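Local coordinates for conserved hypothetical protein (Archaeoglobus fulgidus, PDB 1NT2) that partners fibrillarin in the archaeal box C/D ribonucleoprotein core and probably binds its guide RNA, at residues Asn20-Phe25 with Arg55-Ala60; Glu63-Lys68 with Ile233-Gly238; Glu130-Met135 with Val146-Ala151; Gly217-Phe222 with Arg249-Glu254. One frame throughout, in Å; residues are numbered along the deposited sequence.

The four contacts are all between helices. Contacts 1 and 2 lie in sequence along helix 50-71, their centres about 11 Å apart, and a long, weak ion pair between E22 and R237 links them. Contact 2 ties this helix to the far end of helix 217-236, whose beginning is used in contact 4, about 28 Å away between centres and on the opposite side of the chain's centre. Contact 3 falls between the two segments of contact 2 in sequence and about 18 Å from it between centres, where the long helix 110-138 meets helix 148-158. From the side touching fibrillarin, the set runs past the base of the predicted coiled coil to helices 217-236 and 243-254.

Contact 1: Asn20-Phe25 with Arg55-Ala60; sequences NFEESF and RKTALA
The F25 ring lies against the helix at A58, with the A58 backbone N over one face, 4.2 Å above the plane and displaced toward the rim. Its far end, CZ, reaches A58 CB at 3.6 Å, while the near part of the ring is met obliquely by the methyl of T57, 3.9 Å between F25 CG and T57 CG2. The F21 ring differs: T57 OG1 stands at its edge, close to the ring plane, and the nearest side-chain atom is F21 CB, 4.0 Å from that oxygen. The hydroxyl is hydrogen-bonded to the carbonyl of I53, one turn earlier in its own helix, and is merely a neighbour to F21.

T57 turns its two branches to different tasks. With CG2 trans to the backbone N and OG1 beside it (chi1 -49°), the hydroxyl stays on its own helix and the methyl projects into the first turn of helix 21-27, 3.7 Å from E22 CA. E22 then stretches out along an extended chain past the methyl, its CD 3.7 Å from A60 CB, and its OE2 makes a long, weak ion pair with R237.

V61 and L54 of helix 50-71 also touch F25, as does I123 of the fibrillarin chain, which meets A58 through P109 and takes R55 at its V101 carbonyl. Segments 21-25 and 55-60 cross at -71°, with their axes 9.3 Å apart: a steep helix-helix crossing, packed by F25 and the T57 methyl, of an N-terminal helix over a long helix that also serves fibrillarin binding.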
# COMPACT_ATOMS: atom_id res chain seq x y z
N ASN B 20 -20.20 -20.42 -42.24
CA ASN B 20 -19.37 -19.87 -41.19
C ASN B 20 -17.97 -20.46 -41.20
O ASN B 20 -17.63 -21.30 -40.36
CB ASN B 20 -20.02 -20.09 -39.82
CG ASN B 20 -19.94 -18.86 -38.93
OD1 ASN B 20 -18.85 -18.39 -38.60
ND2 ASN B 20 -21.10 -18.34 -38.54
N PHE B 21 -17.17 -20.04 -42.18
CA PHE B 21 -15.79 -20.48 -42.30
C PHE B 21 -15.01 -19.55 -41.40
O PHE B 21 -13.95 -19.89 -40.88
CB PHE B 21 -15.30 -20.34 -43.75
CG PHE B 21 -15.99 -21.26 -44.71
CD1 PHE B 21 -16.04 -20.95 -46.05
CD2 PHE B 21 -16.59 -22.43 -44.26
CE1 PHE B 21 -16.68 -21.79 -46.94
CE2 PHE B 21 -17.24 -23.28 -45.13
CZ PHE B 21 -17.28 -22.96 -46.48
N GLU B 22 -15.57 -18.36 -41.23
CA GLU B 22 -14.96 -17.35 -40.39
C GLU B 22 -14.82 -17.93 -38.99
O GLU B 22 -13.82 -17.69 -38.31
CB GLU B 22 -15.84 -16.10 -40.36
CG GLU B 22 -15.96 -15.43 -41.71
CD GLU B 22 -16.73 -14.13 -41.66
OE1 GLU B 22 -16.83 -13.45 -42.71
OE2 GLU B 22 -17.25 -13.77 -40.57
N GLU B 23 -15.82 -18.69 -38.56
CA GLU B 23 -15.78 -19.27 -37.23
C GLU B 23 -14.70 -20.33 -37.11
O GLU B 23 -13.77 -20.17 -36.32
CB GLU B 23 -17.13 -19.87 -36.85
CG GLU B 23 -17.55 -19.53 -35.43
CD GLU B 23 -18.84 -20.19 -35.03
OE1 GLU B 23 -18.87 -21.44 -35.00
OE2 GLU B 23 -19.83 -19.46 -34.75
N SER B 24 -14.80 -21.39 -37.90
CA SER B 24 -13.80 -22.47 -37.87
C SER B 24 -12.41 -21.96 -38.22
O SER B 24 -11.41 -22.60 -37.92
CB SER B 24 -14.18 -23.59 -38.84
OG SER B 24 -14.33 -23.09 -40.15
N PHE B 25 -12.37 -20.81 -38.88
CA PHE B 25 -11.11 -20.20 -39.26
C PHE B 25 -10.43 -19.84 -37.95
O PHE B 25 -9.24 -20.06 -37.76
CB PHE B 25 -11.35 -18.93 -40.06
CG PHE B 25 -10.11 -18.34 -40.65
CD1 PHE B 25 -9.52 -18.92 -41.77
CD2 PHE B 25 -9.52 -17.21 -40.09
CE1 PHE B 25 -8.36 -18.39 -42.32
CE2 PHE B 25 -8.36 -16.68 -40.63
CZ PHE B 25 -7.78 -17.27 -41.74
N ARG B 55 -9.33 -16.66 -48.76
CA ARG B 55 -8.92 -15.27 -48.70
C ARG B 55 -10.05 -14.42 -48.15
O ARG B 55 -9.88 -13.73 -47.15
CB ARG B 55 -8.55 -14.80 -50.11
CG ARG B 55 -8.44 -13.31 -50.26
CD ARG B 55 -8.89 -12.88 -51.65
NE ARG B 55 -8.95 -11.42 -51.76
CZ ARG B 55 -7.89 -10.63 -51.67
NH1 ARG B 55 -6.68 -11.16 -51.48
NH2 ARG B 55 -8.04 -9.31 -51.75
N LYS B 56 -11.21 -14.46 -48.81
CA LYS B 56 -12.34 -13.66 -48.34
C LYS B 56 -12.56 -13.88 -46.84
O LYS B 56 -12.98 -12.97 -46.13
CB LYS B 56 -13.62 -14.04 -49.11
CG LYS B 56 -14.75 -13.00 -48.98
CD LYS B 56 -16.06 -13.50 -49.57
CE LYS B 56 -16.65 -14.62 -48.73
NZ LYS B 56 -17.91 -15.20 -49.30
N THR B 57 -12.24 -15.08 -46.37
CA THR B 57 -12.40 -15.42 -44.96
C THR B 57 -11.33 -14.73 -44.12
O THR B 57 -11.64 -14.01 -43.17
CB THR B 57 -12.29 -16.94 -44.73
OG1 THR B 57 -13.14 -17.62 -45.67
CG2 THR B 57 -12.72 -17.31 -43.30
N ALA B 58 -10.07 -14.97 -44.47
CA ALA B 58 -8.94 -14.38 -43.76
C ALA B 58 -9.02 -12.86 -43.77
O ALA B 58 -8.40 -12.19 -42.95
CB ALA B 58 -7.62 -14.85 -44.39
N LEU B 59 -9.79 -12.30 -44.70
CA LEU B 59 -9.93 -10.86 -44.79
C LEU B 59 -11.01 -10.34 -43.84
O LEU B 59 -10.85 -9.30 -43.19
CB LEU B 59 -10.25 -10.45 -46.22
CG LEU B 59 -10.01 -8.97 -46.49
CD1 LEU B 59 -8.55 -8.65 -46.23
CD2 LEU B 59 -10.37 -8.64 -47.91
N ALA B 60 -12.12 -11.07 -43.76
CA ALA B 60 -13.24 -10.70 -42.90
C ALA B 60 -12.81 -10.58 -41.45
O ALA B 60 -13.06 -9.56 -40.82
CB ALA B 60 -14.35 -11.72 -43.03

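Contact 2: Glu63-Lys68 with Ile233-Gly238; sequences EKMVEK and IDYFRG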
# COMPACT_ATOMS: atom_id res chain seq x y z
N GLU B 63 -10.46 -7.65 -40.71
CA GLU B 63 -11.14 -6.38 -40.66
C GLU B 63 -11.85 -6.17 -39.32
O GLU B 63 -11.76 -5.09 -38.73
CB GLU B 63 -12.14 -6.29 -41.81
CG GLU B 63 -11.47 -6.42 -43.17
CD GLU B 63 -12.46 -6.61 -44.32
OE1 GLU B 63 -12.01 -6.67 -45.49
OE2 GLU B 63 -13.68 -6.69 -44.06
N LYS B 64 -12.53 -7.20 -38.83
CA LYS B 64 -13.24 -7.09 -37.56
C LYS B 64 -12.28 -6.69 -36.45
O LYS B 64 -12.62 -5.87 -35.60
CB LYS B 64 -13.91 -8.42 -37.18
CG LYS B 64 -14.98 -8.28 -36.10
CD LYS B 64 -16.16 -7.45 -36.61
CE LYS B 64 -17.40 -7.58 -35.72
NZ LYS B 64 -17.31 -6.85 -34.43
N MET B 65 -11.08 -7.27 -36.47
CA MET B 65 -10.09 -6.94 -35.45
C MET B 65 -9.80 -5.46 -35.55
O MET B 65 -9.93 -4.72 -34.57
CB MET B 65 -8.80 -7.72 -35.68
CG MET B 65 -7.70 -7.30 -34.73
SD MET B 65 -6.10 -7.27 -35.55
CE MET B 65 -5.33 -8.74 -34.84
N VAL B 66 -9.40 -5.02 -36.74
CA VAL B 66 -9.08 -3.62 -36.95
C VAL B 66 -10.31 -2.77 -36.66
O VAL B 66 -10.19 -1.61 -36.27
CB VAL B 66 -8.59 -3.40 -38.39
CG1 VAL B 66 -8.00 -2.01 -38.53
CG2 VAL B 66 -7.56 -4.44 -38.73
N GLU B 67 -11.49 -3.35 -36.82
CA GLU B 67 -12.71 -2.61 -36.54
C GLU B 67 -12.87 -2.36 -35.04
O GLU B 67 -13.19 -1.25 -34.61
CB GLU B 67 -13.93 -3.36 -37.08
CG GLU B 67 -15.14 -2.46 -37.25
CD GLU B 67 -14.83 -1.24 -38.11
OE1 GLU B 67 -15.75 -0.43 -38.34
OE2 GLU B 67 -13.67 -1.10 -38.56
N LYS B 68 -12.65 -3.40 -34.24
CA LYS B 68 -12.75 -3.27 -32.79
C LYS B 68 -11.63 -2.36 -32.27
O LYS B 68 -11.90 -1.41 -31.53
CB LYS B 68 -12.64 -4.64 -32.11
CG LYS B 68 -13.84 -5.55 -32.30
CD LYS B 68 -13.59 -6.88 -31.61
CE LYS B 68 -14.72 -7.87 -31.85
NZ LYS B 68 -15.99 -7.43 -31.22
N ILE B 233 -12.70 -15.97 -30.93
CA ILE B 233 -13.91 -15.86 -31.72
C ILE B 233 -14.66 -14.58 -31.40
O ILE B 233 -15.28 -13.99 -32.28
CB ILE B 233 -14.79 -17.10 -31.51
CG1 ILE B 233 -13.95 -18.35 -31.80
CG2 ILE B 233 -16.02 -17.03 -32.42
CD1 ILE B 233 -14.69 -19.64 -31.70
N ASP B 234 -14.61 -14.12 -30.15
CA ASP B 234 -15.27 -12.88 -29.77
C ASP B 234 -14.64 -11.70 -30.50
O ASP B 234 -15.32 -10.87 -31.13
CB ASP B 234 -15.11 -12.63 -28.27
CG ASP B 234 -16.03 -13.47 -27.43
OD1 ASP B 234 -17.25 -13.44 -27.70
OD2 ASP B 234 -15.53 -14.15 -26.51
N TYR B 235 -13.32 -11.64 -30.40
CA TYR B 235 -12.48 -10.59 -30.97
C TYR B 235 -12.45 -10.50 -32.51
O TYR B 235 -12.26 -9.42 -33.06
CB TYR B 235 -11.06 -10.77 -30.41
CG TYR B 235 -10.07 -9.68 -30.73
CD1 TYR B 235 -8.79 -10.01 -31.18
CD2 TYR B 235 -10.39 -8.34 -30.58
CE1 TYR B 235 -7.86 -9.02 -31.48
CE2 TYR B 235 -9.47 -7.34 -30.88
CZ TYR B 235 -8.20 -7.69 -31.33
OH TYR B 235 -7.28 -6.73 -31.67
N PHE B 236 -12.66 -11.62 -33.20
CA PHE B 236 -12.61 -11.61 -34.66
C PHE B 236 -13.95 -11.82 -35.36
O PHE B 236 -14.11 -11.46 -36.53
CB PHE B 236 -11.62 -12.67 -35.14
CG PHE B 236 -10.22 -12.41 -34.71
CD1 PHE B 236 -9.53 -11.31 -35.19
CD2 PHE B 236 -9.59 -13.26 -33.81
CE1 PHE B 236 -8.22 -11.04 -34.77
CE2 PHE B 236 -8.28 -13.01 -33.39
CZ PHE B 236 -7.60 -11.90 -33.87
N ARG B 237 -14.89 -12.42 -34.63
CA ARG B 237 -16.24 -12.71 -35.13
C ARG B 237 -17.23 -11.73 -34.50
O ARG B 237 -17.96 -11.03 -35.20
CB ARG B 237 -16.65 -14.14 -34.75
CG ARG B 237 -16.63 -15.17 -35.87
CD ARG B 237 -18.00 -15.34 -36.50
NE ARG B 237 -18.46 -14.12 -37.15
CZ ARG B 237 -19.57 -14.03 -37.88
NH1 ARG B 237 -20.34 -15.10 -38.05
NH2 ARG B 237 -19.90 -12.88 -38.44
N GLY B 238 -17.24 -11.69 -33.17
CA GLY B 238 -18.14 -10.82 -32.45
C GLY B 238 -19.43 -11.53 -32.13
O GLY B 238 -20.17 -11.13 -31.23
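M65 and Y235 both hold CG trans to the backbone N (chi1 174° for M65), which sends the two side chains across each other, whereas F236 keeps its CG beside its own N (chi1 -63°) and lies alongside M65, pointing the same way. The M65 CG meets Y235 CZ at 3.5 Å, and bends at chi2 and chi3 carry the terminal methyl CE to the edge of the F236 ring, in its plane; M65 CB also lies near that plane, 3.5 Å from F236 CE1. The F236 ring has Y235 CD1 over one face, completing a largely apolar cluster in which the Y235 hydroxyl is weakly bonded to E69.

Beside it, two lysines run along the carbonyls at and just beyond the end of helix 217-236. K68 slides past Y235 in the opposite direction, its CD 3.7 Å from Y235 CD2, and its last bend leaves NZ 3.5 Å from D234 O. K64 places CG 3.3 Å from F236 O and CE 3.5 Å from R237 O. Their positive charges probably suit this helix end, where G238 turns out of the helix with positive phi.

Helix 50-71 thus rests on the end of helix 217-236, which helices 21-27, 140-146 and 161-165 flank through L26, N141 and M161, while L111 of the fibrillarin chain packs on both M65 and F236.

Contact 3: Glu130-Met135 with Val146-Ala151; sequences EIEEVM and VGAKVA
The methyl of A148 points at helix 110-138 and fits among I131, E132 and M135. I131 sets its CG1 between the backbone N and the carbonyl carbon (chi1 59°), which carries the end of the chain toward the partner helix and puts CD1 3.9 Å from A148 CB. E132 meets the same methyl with its backbone as well as its side chain: CA lies 3.9 Å from A148 CB, and the stem atom CB is at 4.1 Å. The extended chain runs alongside A148, and its carboxylate comes near that of E136, a pair of like charges.

K149 starts out away from helix 110-138, but bends in its chain swing the end back, so that it crosses the isoleucine obliquely and brings NZ within 3.6 Å of I131 CD1. This is contact of the lysine's end with an aliphatic tip, not a polar bond. One turn on from I131, M135 curls through two bends. Its CB faces A148 CB more loosely, at 4.4 Å, and its sulfur looks toward A151, with SD 4.3 Å from A151 CB. The contact therefore has an apolar centre of I131, A148, M135 and A151, with K149 and E132 at different margins.

G147, whose phi is positive, separates helix 140-146 from helix 148-158 and occupies the N-cap position of the latter. Helix 140-146 adds T143, which touches both M135 and A148, while from helix 73-93 L80 packs on I131 and L84 on K149. The end of helix 110-138 thus packs against helix 73-93 as well as helices 140-146 and 148-158.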
# COMPACT_ATOMS: atom_id res chain seq x y z
N GLU B 130 -22.30 -2.18 -15.80
CA GLU B 130 -21.67 -1.71 -17.03
C GLU B 130 -20.77 -2.76 -17.68
O GLU B 130 -20.91 -3.05 -18.87
CB GLU B 130 -20.86 -0.45 -16.74
CG GLU B 130 -21.42 0.82 -17.36
CD GLU B 130 -21.21 0.89 -18.86
OE1 GLU B 130 -21.57 1.92 -19.46
OE2 GLU B 130 -20.69 -0.08 -19.44
N ILE B 131 -19.85 -3.33 -16.91
CA ILE B 131 -18.95 -4.32 -17.47
C ILE B 131 -19.78 -5.44 -18.07
O ILE B 131 -19.36 -6.10 -19.02
CB ILE B 131 -17.98 -4.88 -16.42
CG1 ILE B 131 -18.75 -5.52 -15.26
CG2 ILE B 131 -17.09 -3.76 -15.90
CD1 ILE B 131 -19.18 -6.96 -15.50
N GLU B 132 -20.99 -5.63 -17.55
CA GLU B 132 -21.86 -6.68 -18.07
C GLU B 132 -22.43 -6.26 -19.42
O GLU B 132 -22.36 -7.02 -20.38
CB GLU B 132 -23.00 -6.98 -17.09
CG GLU B 132 -23.97 -8.06 -17.57
CD GLU B 132 -24.75 -8.71 -16.44
OE1 GLU B 132 -25.37 -7.98 -15.63
OE2 GLU B 132 -24.76 -9.96 -16.35
N GLU B 133 -22.96 -5.05 -19.50
CA GLU B 133 -23.51 -4.56 -20.76
C GLU B 133 -22.52 -4.74 -21.91
O GLU B 133 -22.85 -5.39 -22.91
CB GLU B 133 -23.89 -3.09 -20.65
CG GLU B 133 -25.35 -2.83 -20.98
CD GLU B 133 -26.30 -3.44 -19.96
OE1 GLU B 133 -26.75 -2.72 -19.03
OE2 GLU B 133 -26.59 -4.66 -20.07
N VAL B 134 -21.33 -4.18 -21.79
CA VAL B 134 -20.32 -4.32 -22.84
C VAL B 134 -19.89 -5.77 -23.04
O VAL B 134 -20.09 -6.35 -24.11
CB VAL B 134 -19.06 -3.50 -22.53
CG1 VAL B 134 -19.18 -2.14 -23.11
CG2 VAL B 134 -18.87 -3.40 -21.05
N MET B 135 -19.29 -6.36 -22.02
CA MET B 135 -18.85 -7.75 -22.11
C MET B 135 -19.82 -8.65 -22.89
O MET B 135 -19.39 -9.57 -23.59
CB MET B 135 -18.62 -8.30 -20.70
CG MET B 135 -17.28 -7.89 -20.11
SD MET B 135 -15.90 -8.86 -20.78
CE MET B 135 -15.44 -7.88 -22.19
N VAL B 146 -17.90 -18.24 -18.71
CA VAL B 146 -17.57 -17.97 -17.33
C VAL B 146 -18.49 -16.92 -16.69
O VAL B 146 -18.73 -16.95 -15.48
CB VAL B 146 -16.11 -17.51 -17.21
CG1 VAL B 146 -15.18 -18.67 -17.56
CG2 VAL B 146 -15.86 -16.35 -18.14
N GLY B 147 -19.00 -16.01 -17.50
CA GLY B 147 -19.87 -14.98 -16.98
C GLY B 147 -19.16 -13.64 -17.01
O GLY B 147 -17.96 -13.58 -16.75
N ALA B 148 -19.91 -12.59 -17.31
CA ALA B 148 -19.37 -11.23 -17.38
C ALA B 148 -18.31 -10.95 -16.33
O ALA B 148 -17.17 -10.63 -16.65
CB ALA B 148 -20.50 -10.22 -17.27
N LYS B 149 -18.71 -11.07 -15.07
CA LYS B 149 -17.82 -10.82 -13.93
C LYS B 149 -16.40 -11.33 -14.21
O LYS B 149 -15.45 -10.55 -14.32
CB LYS B 149 -18.42 -11.50 -12.68
CG LYS B 149 -17.82 -11.08 -11.34
CD LYS B 149 -18.31 -9.72 -10.87
CE LYS B 149 -17.37 -8.57 -11.26
NZ LYS B 149 -17.24 -8.31 -12.73
N VAL B 150 -16.26 -12.65 -14.33
CA VAL B 150 -14.96 -13.27 -14.58
C VAL B 150 -14.36 -12.86 -15.93
O VAL B 150 -13.25 -12.30 -15.99
CB VAL B 150 -15.09 -14.80 -14.57
CG1 VAL B 150 -13.71 -15.43 -14.45
CG2 VAL B 150 -15.99 -15.22 -13.45
N ALA B 151 -15.09 -13.15 -17.00
CA ALA B 151 -14.64 -12.83 -18.35
C ALA B 151 -13.96 -11.47 -18.43
O ALA B 151 -12.89 -11.33 -19.03
CB ALA B 151 -15.83 -12.87 -19.31

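Contact 4: Gly217-Phe222 with Arg249-Glu254; sequences GKMARF and RRRYEE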
# COMPACT_ATOMS: atom_id res chain seq x y z
N GLY B 217 -8.99 -30.22 -11.70
CA GLY B 217 -7.92 -29.57 -12.44
C GLY B 217 -7.99 -29.90 -13.93
O GLY B 217 -7.53 -29.13 -14.77
N LYS B 218 -8.55 -31.06 -14.24
CA LYS B 218 -8.68 -31.52 -15.62
C LYS B 218 -9.85 -30.83 -16.30
O LYS B 218 -10.05 -30.95 -17.50
CB LYS B 218 -8.86 -33.04 -15.64
CG LYS B 218 -7.54 -33.84 -15.66
CD LYS B 218 -6.49 -33.32 -14.67
CE LYS B 218 -6.82 -33.66 -13.22
NZ LYS B 218 -5.71 -33.25 -12.28
N MET B 219 -10.63 -30.10 -15.50
CA MET B 219 -11.78 -29.36 -16.02
C MET B 219 -11.27 -27.97 -16.40
O MET B 219 -11.62 -27.43 -17.46
CB MET B 219 -12.86 -29.24 -14.95
CG MET B 219 -14.13 -28.52 -15.40
SD MET B 219 -14.92 -29.35 -16.77
CE MET B 219 -14.94 -28.08 -17.97
N ALA B 220 -10.46 -27.39 -15.53
CA ALA B 220 -9.90 -26.08 -15.78
C ALA B 220 -9.22 -26.13 -17.14
O ALA B 220 -9.53 -25.35 -18.04
CB ALA B 220 -8.90 -25.72 -14.69
N ARG B 221 -8.30 -27.08 -17.29
CA ARG B 221 -7.55 -27.25 -18.53
C ARG B 221 -8.44 -27.22 -19.77
O ARG B 221 -8.07 -26.61 -20.78
CB ARG B 221 -6.78 -28.56 -18.49
CG ARG B 221 -5.62 -28.60 -17.52
CD ARG B 221 -5.13 -30.04 -17.35
NE ARG B 221 -5.08 -30.73 -18.64
CZ ARG B 221 -5.16 -32.04 -18.80
NH1 ARG B 221 -5.29 -32.83 -17.73
NH2 ARG B 221 -5.11 -32.58 -20.02
N PHE B 222 -9.59 -27.89 -19.70
CA PHE B 222 -10.50 -27.91 -20.84
C PHE B 222 -11.23 -26.58 -20.95
O PHE B 222 -11.38 -26.04 -22.04
CB PHE B 222 -11.54 -29.04 -20.70
CG PHE B 222 -12.42 -29.21 -21.93
CD1 PHE B 222 -11.94 -29.85 -23.06
CD2 PHE B 222 -13.71 -28.68 -21.95
CE1 PHE B 222 -12.74 -29.97 -24.21
CE2 PHE B 222 -14.52 -28.80 -23.10
CZ PHE B 222 -14.03 -29.44 -24.22
N ARG B 249 -20.26 -28.17 -21.15
CA ARG B 249 -21.28 -28.87 -20.37
C ARG B 249 -21.12 -30.36 -20.56
O ARG B 249 -21.19 -31.13 -19.61
CB ARG B 249 -22.69 -28.45 -20.83
CG ARG B 249 -23.84 -29.24 -20.19
CD ARG B 249 -23.99 -28.91 -18.71
NE ARG B 249 -25.09 -29.65 -18.08
CZ ARG B 249 -25.41 -29.56 -16.79
NH1 ARG B 249 -24.73 -28.75 -15.98
NH2 ARG B 249 -26.42 -30.27 -16.31
N ARG B 250 -20.91 -30.76 -21.81
CA ARG B 250 -20.73 -32.16 -22.15
C ARG B 250 -19.53 -32.74 -21.41
O ARG B 250 -19.65 -33.70 -20.65
CB ARG B 250 -20.53 -32.29 -23.66
CG ARG B 250 -20.48 -33.72 -24.17
CD ARG B 250 -20.00 -33.76 -25.61
NE ARG B 250 -20.65 -32.74 -26.44
CZ ARG B 250 -21.93 -32.74 -26.78
NH1 ARG B 250 -22.74 -33.71 -26.36
NH2 ARG B 250 -22.41 -31.77 -27.55
N ARG B 251 -18.36 -32.14 -21.63
CA ARG B 251 -17.12 -32.58 -21.00
C ARG B 251 -17.30 -32.60 -19.49
O ARG B 251 -16.62 -33.33 -18.77
CB ARG B 251 -15.97 -31.63 -21.38
CG ARG B 251 -14.56 -32.19 -21.24
CD ARG B 251 -14.12 -32.33 -19.79
NE ARG B 251 -12.70 -32.66 -19.65
CZ ARG B 251 -12.11 -33.71 -20.21
NH1 ARG B 251 -12.81 -34.55 -20.96
NH2 ARG B 251 -10.82 -33.94 -20.01
N TYR B 252 -18.24 -31.79 -19.02
CA TYR B 252 -18.54 -31.70 -17.60
C TYR B 252 -19.25 -32.97 -17.13
O TYR B 252 -18.88 -33.57 -16.13
CB TYR B 252 -19.41 -30.48 -17.34
CG TYR B 252 -19.83 -30.30 -15.91
CD1 TYR B 252 -18.90 -30.05 -14.91
CD2 TYR B 252 -21.18 -30.34 -15.55
CE1 TYR B 252 -19.30 -29.84 -13.59
CE2 TYR B 252 -21.58 -30.12 -14.25
CZ TYR B 252 -20.64 -29.87 -13.27
OH TYR B 252 -21.05 -29.64 -11.98
N GLU B 253 -20.28 -33.37 -17.87
CA GLU B 253 -21.02 -34.58 -17.52
C GLU B 253 -20.01 -35.71 -17.49
O GLU B 253 -19.92 -36.45 -16.51
CB GLU B 253 -22.10 -34.87 -18.57
CG GLU B 253 -23.52 -34.99 -18.00
CD GLU B 253 -23.97 -33.73 -17.28
OE1 GLU B 253 -23.90 -32.64 -17.88
OE2 GLU B 253 -24.40 -33.83 -16.10
N GLU B 254 -19.25 -35.82 -18.57
CA GLU B 254 -18.23 -36.86 -18.69
C GLU B 254 -17.48 -37.05 -17.38
O GLU B 254 -17.03 -38.15 -17.08
CB GLU B 254 -17.25 -36.51 -19.83
CG GLU B 254 -17.93 -36.28 -21.18
CD GLU B 254 -16.94 -36.06 -22.33
OE1 GLU B 254 -15.96 -35.30 -22.15
OE2 GLU B 254 -17.16 -36.62 -23.43
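Helices 217-236 and 243-254, consecutive in the chain, run nearly antiparallel here, the axes of segments 217-222 and 249-254 lying 10.7 Å apart, and the principal bridge between them is R251 laid over the ring of F222. CG of the arginine stands 3.6 Å from the F222 centroid and only 10° off the ring normal, a CH-pi contact over the centre of the face, and R251 CB follows at 3.6 Å from F222 CE2. The aliphatic stem crosses the ring obliquely with CB and CG over it; the bend at chi2 (-72°) then turns the chain so that NE passes on toward F222 CB, the guanidinium plane inclined by 34° to that of the ring.

At the far end, the carbonyl of K218 lies at the edge of the guanidinium, in its plane, but R251 NE is 3.8 Å from K218 O, too long to count as a bond. R251 NH1 has a partner on its own helix, E254 OE1 at 3.4 Å, in a weak salt bridge.

Deeper in, M219 turns its sulfur to the edge of Y252, near the ring plane, with M219 SD 4.4 Å from Y252 CD1. The Y252 hydroxyl bonds to T210, and its ring meets that of F207, which links this side to helix 206-209. I248, L211 and L255 also touch M219.

The arrangement is that of an antiparallel helical hairpin, with a methionine and tyrosine on the inner side and an arginine stem on an aromatic face at the surface, where the start of one helix meets the last turns of the next.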